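Local coordinates for protein tRNA (adenine(9)-N1)-methyltransferase (Sulfolobus acidocaldarius, PDB 5A7Z) that catalyses the S-adenosyl-L-methionine-dependent methylation of adenosine 9 in tRNA, giving N(1)-methyladenosine, at residues G146-V151 with Y156-A161; M110-G115 with L130-C135. All blocks are in the same frame, centred on the assembly; numbering follows the deposited sequence.

Interaction 1: G146-V151 with Y156-A161; sequences GNLTVV and YVLGRA
Leu158 reaches the strand through one methyl: its CD2 meets CD2 of Leu148 at 3.9 Å and CG2 of Val150 at 4.0 Å, and its side chain crosses both at about a right angle. Leu148 and Val150 stand on the same side of strand 148-151, so a single branch from the loop can touch both. Val150 presents CG2, which lies beside its backbone N (chi1 -178°, CG1 anti to the N). The second foothold is Ala161, whose CB lies 4.1 Å from Leu148 CD2 and whose CA is 3.6 Å from the carbonyl oxygen of Leu148. No hydrogen bond joins the two segments. Leu158 and Ala161 are the first and last residues of a type II' turn, which fixes their spacing; it is closed by Ala161 N to Leu158 O (3.2 Å), with Gly159 taking the positive phi (48°). Arg160 N bonds the Asp145 carboxylate, just ahead of the strand. Beyond Ala161 the backbone of Asn162 bonds Leu148 and Val150, and Leu158 also rests on Val132 and Leu136 of helix 122-142. The loop thus folds back onto the side of strand 148-151 where helix 122-142 lies, before entering the parallel neighbour 162-164 in the sheet of this SPOUT domain.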
# COMPACT_ATOMS: atom_id res chain seq x y z
N GLY A 146 3.89 -6.95 -1.85
CA GLY A 146 5.29 -7.01 -1.40
C GLY A 146 5.66 -5.81 -0.54
O GLY A 146 6.73 -5.78 0.06
N ASN A 147 4.76 -4.85 -0.48
CA ASN A 147 4.94 -3.66 0.32
C ASN A 147 4.31 -3.83 1.68
O ASN A 147 4.30 -2.96 2.46
CB ASN A 147 4.32 -2.44 -0.36
CG ASN A 147 5.06 -2.01 -1.60
OD1 ASN A 147 4.66 -2.31 -2.68
ND2 ASN A 147 6.11 -1.31 -1.44
N LEU A 148 3.76 -4.99 1.94
CA LEU A 148 3.17 -5.30 3.19
C LEU A 148 4.03 -6.35 3.86
O LEU A 148 4.43 -7.34 3.24
CB LEU A 148 1.76 -5.85 2.98
CG LEU A 148 0.96 -6.21 4.23
CD1 LEU A 148 0.71 -4.98 5.11
CD2 LEU A 148 -0.37 -6.83 3.78
N THR A 149 4.32 -6.10 5.14
CA THR A 149 5.07 -7.01 5.98
C THR A 149 4.26 -7.25 7.25
O THR A 149 3.74 -6.27 7.88
CB THR A 149 6.44 -6.42 6.34
OG1 THR A 149 7.31 -6.54 5.22
CG2 THR A 149 7.07 -7.13 7.51
N VAL A 150 4.10 -8.52 7.60
CA VAL A 150 3.52 -8.92 8.88
C VAL A 150 4.58 -9.56 9.73
O VAL A 150 5.33 -10.48 9.28
CB VAL A 150 2.39 -9.95 8.74
CG1 VAL A 150 1.80 -10.29 10.10
CG2 VAL A 150 1.32 -9.41 7.81
N VAL A 151 4.73 -9.03 10.91
CA VAL A 151 5.79 -9.49 11.75
C VAL A 151 5.30 -9.93 13.09
O VAL A 151 4.51 -9.29 13.72
CB VAL A 151 6.89 -8.44 11.88
CG1 VAL A 151 6.41 -7.28 12.68
CG2 VAL A 151 8.10 -9.05 12.54
N TYR A 156 2.05 -17.92 9.58
CA TYR A 156 0.98 -17.31 8.81
C TYR A 156 1.24 -17.07 7.33
O TYR A 156 2.37 -16.97 6.94
CB TYR A 156 0.70 -15.96 9.42
CG TYR A 156 -0.74 -15.60 9.40
CD1 TYR A 156 -1.69 -16.46 9.91
CD2 TYR A 156 -1.16 -14.40 8.86
CE1 TYR A 156 -3.01 -16.14 9.91
CE2 TYR A 156 -2.50 -14.06 8.86
CZ TYR A 156 -3.41 -14.95 9.38
OH TYR A 156 -4.74 -14.64 9.37
N VAL A 157 0.18 -16.99 6.53
CA VAL A 157 0.31 -16.77 5.10
C VAL A 157 -0.90 -16.04 4.54
O VAL A 157 -2.03 -16.28 4.95
CB VAL A 157 0.50 -18.10 4.33
CG1 VAL A 157 0.53 -17.84 2.83
CG2 VAL A 157 1.77 -18.80 4.79
N LEU A 158 -0.51 -14.94 3.87
CA LEU A 158 -1.33 -13.83 3.42
C LEU A 158 -0.90 -13.34 2.04
O LEU A 158 -0.11 -12.45 1.93
CB LEU A 158 -1.19 -12.68 4.39
CG LEU A 158 -2.03 -11.44 4.24
CD1 LEU A 158 -3.45 -11.71 4.65
CD2 LEU A 158 -1.46 -10.34 5.09
N GLY A 159 -1.42 -13.93 0.99
CA GLY A 159 -0.97 -13.64 -0.34
C GLY A 159 0.52 -13.68 -0.42
O GLY A 159 1.14 -14.53 0.13
N ARG A 160 1.10 -12.69 -1.08
CA ARG A 160 2.53 -12.55 -1.24
C ARG A 160 3.21 -11.54 -0.32
O ARG A 160 4.29 -11.09 -0.59
CB ARG A 160 2.83 -12.14 -2.65
CG ARG A 160 2.06 -12.95 -3.62
CD ARG A 160 2.85 -14.16 -3.91
NE ARG A 160 3.61 -13.88 -5.09
CZ ARG A 160 4.92 -14.03 -5.19
NH1 ARG A 160 5.65 -14.47 -4.18
NH2 ARG A 160 5.49 -13.73 -6.35
N ALA A 161 2.54 -11.19 0.75
CA ALA A 161 3.10 -10.29 1.71
C ALA A 161 4.34 -10.91 2.35
O ALA A 161 4.51 -12.11 2.34
CB ALA A 161 2.05 -9.98 2.77

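Interaction 2: M110-G115 with L130-C135; sequences MVIDLG and LQVDLC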
# COMPACT_ATOMS: atom_id res chain seq x y z
N MSE A 110 4.70 -1.01 4.73
CA MSE A 110 3.66 -1.02 5.72
C MSE A 110 3.88 -2.27 6.55
O MSE A 110 3.85 -3.38 6.03
CB MSE A 110 2.30 -1.06 5.00
CG MSE A 110 2.21 -0.05 3.84
SE MSE A 110 2.05 1.80 4.56
CE MSE A 110 3.33 2.64 3.37
N VAL A 111 4.09 -2.11 7.84
CA VAL A 111 4.48 -3.21 8.71
C VAL A 111 3.42 -3.40 9.75
O VAL A 111 3.07 -2.44 10.46
CB VAL A 111 5.81 -2.90 9.39
CG1 VAL A 111 6.18 -3.98 10.37
CG2 VAL A 111 6.91 -2.74 8.34
N ILE A 112 2.82 -4.58 9.76
CA ILE A 112 1.89 -4.95 10.83
C ILE A 112 2.65 -5.74 11.88
O ILE A 112 3.15 -6.85 11.61
CB ILE A 112 0.71 -5.79 10.32
CG1 ILE A 112 0.07 -5.14 9.08
CG2 ILE A 112 -0.34 -5.97 11.43
CD1 ILE A 112 -0.28 -3.70 9.28
N ASP A 113 2.72 -5.18 13.08
CA ASP A 113 3.51 -5.78 14.17
C ASP A 113 2.62 -6.64 15.05
O ASP A 113 1.91 -6.15 15.91
CB ASP A 113 4.20 -4.69 14.98
CG ASP A 113 5.23 -5.24 15.98
OD1 ASP A 113 5.19 -6.46 16.35
OD2 ASP A 113 6.08 -4.42 16.42
N LEU A 114 2.70 -7.94 14.84
CA LEU A 114 1.91 -8.88 15.61
C LEU A 114 2.74 -9.61 16.67
O LEU A 114 2.32 -10.64 17.16
CB LEU A 114 1.26 -9.89 14.67
CG LEU A 114 0.14 -9.37 13.75
CD1 LEU A 114 -0.58 -10.55 13.11
CD2 LEU A 114 -0.84 -8.46 14.48
N GLY A 115 3.90 -9.08 17.02
CA GLY A 115 4.63 -9.55 18.20
C GLY A 115 3.74 -9.74 19.43
O GLY A 115 3.88 -10.70 20.12
N LEU A 130 -8.78 -10.59 11.20
CA LEU A 130 -9.67 -10.17 10.14
C LEU A 130 -9.13 -8.89 9.52
O LEU A 130 -9.06 -8.77 8.30
CB LEU A 130 -11.08 -9.93 10.69
CG LEU A 130 -12.09 -9.34 9.73
CD1 LEU A 130 -12.31 -10.29 8.54
CD2 LEU A 130 -13.40 -9.07 10.47
N GLN A 131 -8.72 -7.94 10.38
CA GLN A 131 -8.11 -6.71 9.94
C GLN A 131 -6.84 -6.96 9.13
O GLN A 131 -6.62 -6.33 8.10
CB GLN A 131 -7.82 -5.81 11.13
CG GLN A 131 -9.11 -5.21 11.70
CD GLN A 131 -8.89 -4.50 13.00
OE1 GLN A 131 -7.78 -4.08 13.32
NE2 GLN A 131 -9.96 -4.32 13.76
N VAL A 132 -6.02 -7.88 9.56
CA VAL A 132 -4.84 -8.15 8.81
C VAL A 132 -5.18 -8.61 7.42
O VAL A 132 -4.64 -8.11 6.46
CB VAL A 132 -3.95 -9.16 9.49
CG1 VAL A 132 -2.99 -9.79 8.49
CG2 VAL A 132 -3.18 -8.46 10.59
N ASP A 133 -6.08 -9.56 7.31
CA ASP A 133 -6.51 -10.07 6.02
C ASP A 133 -7.05 -8.97 5.10
O ASP A 133 -6.70 -8.93 3.92
CB ASP A 133 -7.57 -11.14 6.20
CG ASP A 133 -7.00 -12.46 6.71
OD1 ASP A 133 -5.87 -12.50 7.28
OD2 ASP A 133 -7.74 -13.45 6.60
N LEU A 134 -7.88 -8.09 5.65
CA LEU A 134 -8.36 -6.91 4.96
C LEU A 134 -7.25 -5.99 4.45
O LEU A 134 -7.45 -5.30 3.46
CB LEU A 134 -9.28 -6.10 5.89
CG LEU A 134 -10.64 -6.76 6.17
CD1 LEU A 134 -11.48 -5.94 7.15
CD2 LEU A 134 -11.40 -6.96 4.87
N CYS A 135 -6.12 -5.96 5.15
CA CYS A 135 -4.95 -5.18 4.73
C CYS A 135 -4.42 -5.67 3.41
O CYS A 135 -3.90 -4.89 2.65
CB CYS A 135 -3.81 -5.23 5.77
SG CYS A 135 -4.14 -4.26 7.27
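In the beta-alpha-beta unit formed by strand 109-113, helix 122-142 and strand 148-151, the 130-135 part of the helix packs on segment 110-115 mainly through Val132, whose CG2 is the hub of the contact. Val132 CG2 lies 3.9 Å from Ile112 CG2 and 4.2 Å from Leu114 CD1, so one methyl touches two residues on the same side of the other segment. Ile112 and Val132 lie side by side and run antiparallel, each pointing toward the other's backbone, whereas the Leu114 side chain comes in at a slant. The two branches of Ile112 divide the work: CG2, anti to the backbone N, faces Val132, while CG1, beside that N (chi1 -49°), carries CD1 to within 4.4 Å of Cys135 SG. Ile242 of helix 242-255 also touches both Ile112 and Cys135. Asp113, between the two apolar residues, turns the other way; its OD1 accepts from Gly115 N at 3.0 Å in an Asx turn, and its carboxylate also binds the backbone N atoms of Ala212 and Thr213. With four buried residues meeting and no hydrogen bond between the segments, the contact relies on apolar fit, and the polar bonds of Asp113 are kept off this face.

How the interactions relate
The pair illustrates how two neighbouring parallel strands of a mixed sheet are covered by the segment that follows each of them. Strands 109-113 and 148-151 are joined by backbone bonds such as Ile112 with Thr149, and helix 122-142 links them along the chain. Interaction 2 lies in the core, with every touching residue buried; interaction 1, its centre about 8 Å from that of interaction 2, is only partly buried, its loop reaching the surface at Arg160. Both are apolar, but a regular helix supplies one partner in interaction 2 and a tight turn in interaction 1. Leu114 touching Val150, and Leu148 touching Ile112, bring the two contacts together on one apolar face.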